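Local coordinates for protein benzoylformate Decarboxylase (Polynucleobacter necessarius, PDB 4K9Q) that binds thiamine diphosphate and magnesium and probably decarboxylates benzoylformate, at residues F220-N225 and I326-N332. Residues are numbered along the deposited sequence; the frame is centred on the assembly and turned at random.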
ATOM      1  N   PHE A 220      -9.369  39.517 -15.605  1.00 16.72           N
ATOM      2  CA  PHE A 220      -7.938  39.337 -15.830  1.00 16.91           C
ATOM      3  C   PHE A 220      -7.612  39.354 -17.323  1.00 18.75           C
ATOM      4  O   PHE A 220      -6.700  40.044 -17.759  1.00 18.37           O
ATOM      5  CB  PHE A 220      -7.474  38.018 -15.198  1.00 17.85           C
ATOM      6  CG  PHE A 220      -5.982  37.904 -15.057  1.00 19.27           C
ATOM      7  CD1 PHE A 220      -5.300  38.693 -14.146  1.00 20.49           C
ATOM      8  CD2 PHE A 220      -5.264  37.008 -15.832  1.00 18.42           C
ATOM      9  CE1 PHE A 220      -3.918  38.595 -14.008  1.00 25.38           C
ATOM     10  CE2 PHE A 220      -3.881  36.901 -15.704  1.00 23.32           C
ATOM     11  CZ  PHE A 220      -3.208  37.697 -14.791  1.00 24.66           C
ATOM     12  N   ALA A 221      -8.365  38.588 -18.104  1.00 13.22           N
ATOM     13  CA  ALA A 221      -8.139  38.496 -19.542  1.00 15.00           C
ATOM     14  C   ALA A 221      -8.344  39.846 -20.228  1.00 16.96           C
ATOM     15  O   ALA A 221      -7.601  40.211 -21.140  1.00 18.58           O
ATOM     16  CB  ALA A 221      -9.074  37.453 -20.158  1.00 16.99           C
ATOM     17  N   GLU A 222      -9.366  40.574 -19.797  1.00 15.46           N
ATOM     18  CA  GLU A 222      -9.688  41.862 -20.400  1.00 17.63           C
ATOM     19  C   GLU A 222      -8.636  42.909 -20.024  1.00 22.33           C
ATOM     20  O   GLU A 222      -8.340  43.818 -20.800  1.00 24.14           O
ATOM     21  CB  GLU A 222     -11.097  42.311 -19.997  1.00 17.98           C
ATOM     22  CG  GLU A 222     -12.199  41.493 -20.677  1.00 18.50           C
ATOM     23  CD  GLU A 222     -13.607  41.922 -20.303  1.00 21.79           C
ATOM     24  OE1 GLU A 222     -13.762  42.712 -19.352  1.00 24.80           O
ATOM     25  OE2 GLU A 222     -14.568  41.454 -20.956  1.00 20.62           O
ATOM     26  N   ARG A 223      -8.064  42.762 -18.834  1.00 18.48           N
ATOM     27  CA  ARG A 223      -6.981  43.634 -18.390  1.00 21.36           C
ATOM     28  C   ARG A 223      -5.761  43.488 -19.302  1.00 22.74           C
ATOM     29  O   ARG A 223      -5.081  44.466 -19.608  1.00 23.87           O
ATOM     30  CB  ARG A 223      -6.604  43.300 -16.942  1.00 19.31           C
ATOM     31  CG  ARG A 223      -5.573  44.249 -16.321  1.00 24.81           C
ATOM     32  CD  ARG A 223      -6.175  45.624 -16.111  1.00 27.58           C
ATOM     33  NE  ARG A 223      -7.278  45.602 -15.154  1.00 33.08           N
ATOM     34  CZ  ARG A 223      -7.128  45.800 -13.847  1.00 37.99           C
ATOM     35  NH1 ARG A 223      -5.922  46.028 -13.355  1.00 33.22           N
ATOM     36  NH2 ARG A 223      -8.180  45.768 -13.035  1.00 35.00           N
ATOM     37  N   LEU A 224      -5.486  42.262 -19.737  1.00 20.91           N
ATOM     38  CA  LEU A 224      -4.339  41.994 -20.604  1.00 20.35           C
ATOM     39  C   LEU A 224      -4.663  42.063 -22.085  1.00 23.79           C
ATOM     40  O   LEU A 224      -3.759  42.132 -22.918  1.00 27.39           O
ATOM     41  CB  LEU A 224      -3.761  40.614 -20.301  1.00 20.58           C
ATOM     42  CG  LEU A 224      -3.101  40.415 -18.953  1.00 23.80           C
ATOM     43  CD1 LEU A 224      -2.728  38.952 -18.780  1.00 24.81           C
ATOM     44  CD2 LEU A 224      -1.872  41.309 -18.844  1.00 30.04           C
ATOM     45  N   ASN A 225      -5.949  42.040 -22.415  1.00 22.63           N
ATOM     46  CA  ASN A 225      -6.364  41.921 -23.807  1.00 23.97           C
ATOM     47  C   ASN A 225      -5.616  40.786 -24.498  1.00 27.16           C
ATOM     48  O   ASN A 225      -5.180  40.916 -25.644  1.00 28.35           O
ATOM     49  CB  ASN A 225      -6.148  43.238 -24.555  1.00 28.20           C
ATOM     50  CG  ASN A 225      -7.378  44.123 -24.540  1.00 31.36           C
ATOM     51  OD1 ASN A 225      -8.490  43.662 -24.792  1.00 34.90           O
ATOM     52  ND2 ASN A 225      -7.186  45.400 -24.232  1.00 35.07           N
ATOM     53  N   ILE A 326      -1.378  44.332 -12.193  1.00 23.06           N
ATOM     54  CA  ILE A 326      -1.194  44.389 -13.637  1.00 25.15           C
ATOM     55  C   ILE A 326      -1.943  45.570 -14.239  1.00 28.62           C
ATOM     56  O   ILE A 326      -3.099  45.815 -13.902  1.00 29.99           O
ATOM     57  CB  ILE A 326      -1.657  43.073 -14.296  1.00 27.86           C
ATOM     58  CG1 ILE A 326      -0.727  41.930 -13.886  1.00 28.62           C
ATOM     59  CG2 ILE A 326      -1.684  43.207 -15.801  1.00 33.68           C
ATOM     60  CD1 ILE A 326      -1.183  40.582 -14.374  1.00 36.41           C
ATOM     61  N   ASP A 327      -1.278  46.300 -15.131  1.00 31.50           N
ATOM     62  CA  ASP A 327      -1.892  47.460 -15.775  1.00 30.32           C
ATOM     63  C   ASP A 327      -2.667  47.090 -17.035  1.00 24.29           C
ATOM     64  O   ASP A 327      -2.307  46.153 -17.752  1.00 27.35           O
ATOM     65  CB  ASP A 327      -0.835  48.514 -16.112  0.51 35.34           C
ATOM     66  CG  ASP A 327      -0.359  49.279 -14.890  1.00 44.76           C
ATOM     67  OD1 ASP A 327      -1.186  49.540 -13.987  1.00 43.04           O
ATOM     68  OD2 ASP A 327       0.843  49.618 -14.836  1.00 50.49           O
ATOM     69  N   GLN A 328      -3.728  47.846 -17.299  1.00 26.48           N
ATOM     70  CA  GLN A 328      -4.522  47.673 -18.507  1.00 25.52           C
ATOM     71  C   GLN A 328      -3.693  47.815 -19.779  1.00 29.73           C
ATOM     72  O   GLN A 328      -2.899  48.742 -19.909  1.00 31.18           O
ATOM     73  CB  GLN A 328      -5.653  48.694 -18.534  1.00 26.87           C
ATOM     74  CG  GLN A 328      -6.506  48.609 -19.781  1.00 31.52           C
ATOM     75  CD  GLN A 328      -7.330  47.337 -19.831  1.00 32.09           C
ATOM     76  OE1 GLN A 328      -8.111  47.049 -18.919  1.00 30.90           O
ATOM     77  NE2 GLN A 328      -7.159  46.567 -20.899  1.00 26.41           N
ATOM     78  N   ARG A 329      -3.884  46.897 -20.719  1.00 28.08           N
ATOM     79  CA  ARG A 329      -3.254  47.013 -22.036  1.00 30.12           C
ATOM     80  C   ARG A 329      -4.248  47.452 -23.105  1.00 34.02           C
ATOM     81  O   ARG A 329      -5.455  47.263 -22.955  1.00 34.60           O
ATOM     82  CB  ARG A 329      -2.629  45.690 -22.450  1.00 30.81           C
ATOM     83  CG  ARG A 329      -1.582  45.190 -21.499  1.00 31.25           C
ATOM     84  CD  ARG A 329      -0.864  44.009 -22.091  1.00 36.25           C
ATOM     85  NE  ARG A 329       0.306  43.656 -21.304  1.00 33.38           N
ATOM     86  CZ  ARG A 329       1.391  43.080 -21.807  1.00 30.77           C
ATOM     87  NH1 ARG A 329       1.452  42.794 -23.099  1.00 27.46           N
ATOM     88  NH2 ARG A 329       2.414  42.793 -21.013  1.00 26.60           N
ATOM     89  N   GLU A 330      -3.735  48.040 -24.185  1.00 40.84           N
ATOM     90  CA  GLU A 330      -4.581  48.427 -25.310  1.00 43.34           C
ATOM     91  C   GLU A 330      -4.921  47.206 -26.159  1.00 42.15           C
ATOM     92  O   GLU A 330      -4.182  46.218 -26.155  1.00 44.93           O
ATOM     93  CB  GLU A 330      -3.897  49.502 -26.161  0.70 39.66           C
ATOM     94  CG  GLU A 330      -3.891  50.886 -25.525  0.50 39.17           C
ATOM     95  CD  GLU A 330      -3.314  51.950 -26.440  0.34 39.02           C
ATOM     96  OE1 GLU A 330      -2.484  51.607 -27.308  0.32 35.35           O
ATOM     97  OE2 GLU A 330      -3.695  53.131 -26.294  0.27 38.31           O
ATOM     98  N   LYS A 331      -6.046  47.266 -26.869  1.00 44.39           N
ATOM     99  CA  LYS A 331      -6.437  46.176 -27.760  1.00 44.89           C
ATOM    100  C   LYS A 331      -5.289  45.891 -28.718  1.00 49.23           C
ATOM    101  O   LYS A 331      -4.700  46.814 -29.280  1.00 54.34           O
ATOM    102  CB  LYS A 331      -7.713  46.519 -28.532  0.50 40.87           C
ATOM    103  CG  LYS A 331      -9.002  46.213 -27.781  0.54 38.92           C
ATOM    104  CD  LYS A 331      -9.242  47.197 -26.651  0.50 36.66           C
ATOM    105  CE  LYS A 331     -10.381  46.738 -25.752  0.50 37.81           C
ATOM    106  NZ  LYS A 331     -11.630  46.478 -26.519  0.22 35.18           N
ATOM    107  N   ASN A 332      -4.958  44.617 -28.892  1.00 48.01           N
ATOM    108  CA  ASN A 332      -3.784  44.247 -29.677  1.00 48.82           C
ATOM    109  C   ASN A 332      -4.098  43.296 -30.830  1.00 48.83           C
ATOM    110  O   ASN A 332      -3.328  42.375 -31.119  1.00 46.87           O
ATOM    111  CB  ASN A 332      -2.704  43.646 -28.773  1.00 49.81           C
ATOM    112  CG  ASN A 332      -3.239  42.543 -27.883  0.71 41.02           C
ATOM    113  OD1 ASN A 332      -4.394  42.135 -28.011  0.61 42.26           O
ATOM    114  ND2 ASN A 332      -2.402  42.052 -26.978  0.47 41.12           N
TER
HETATM  115  O   HOH W   1      -1.517  41.690 -24.316  1.00 27.19           O
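The carbonyl oxygen of R329 is gripped by two side-chain amides, one from each side of the contact: N225 ND2 reaches it at 2.8 Å from above the carbonyl plane, whereas the amide of Q328, its own neighbour in sequence, donates within that plane. The site lies in the central domain, a Rossmann-like parallel sheet flanked by helices, where the chain leaving helix 315-323 runs in extended form past the C-terminal end of helix 214-224. N225, the first residue beyond that helix, leaves it with positive phi (48°). Carbonyls of the last turn take donors from the passing chain: R329 N binds R223 O at 2.9 Å, and Q328 NE2 donates its second N-H to a lone pair of E222 O (3.0 Å), so that both hydrogens of this amide are used and its plane is fixed. Water 1 donates to L224 O.

R223 returns the bond in the other direction. Bends at chi2 and chi3 (69° and 64°) fold its chain back, carrying CD over the backbone of Q328 and bringing NH1 to I326 O at 2.9 Å, with that oxygen at the guanidinium edge. A leucine in place of R223 would probably leave I326 O without this donor and the start of the segment less firmly tied to the helix. Beneath the polar layer, I326 is wedged against the helix: its CG2 meets L224 CD2 at 3.6 Å and its CD1 approaches F220 CE1 at 3.4 Å, while I194 of helix 184-196 touches all three side chains. R329 extends past L224, its CD lying 3.5 Å from L224 O, and its guanidinium NH2 is hydrogen-bonded to S197 O. Farther along, the aliphatic chain of K331 crosses the N225 amide, with CD 3.6 Å from ND2.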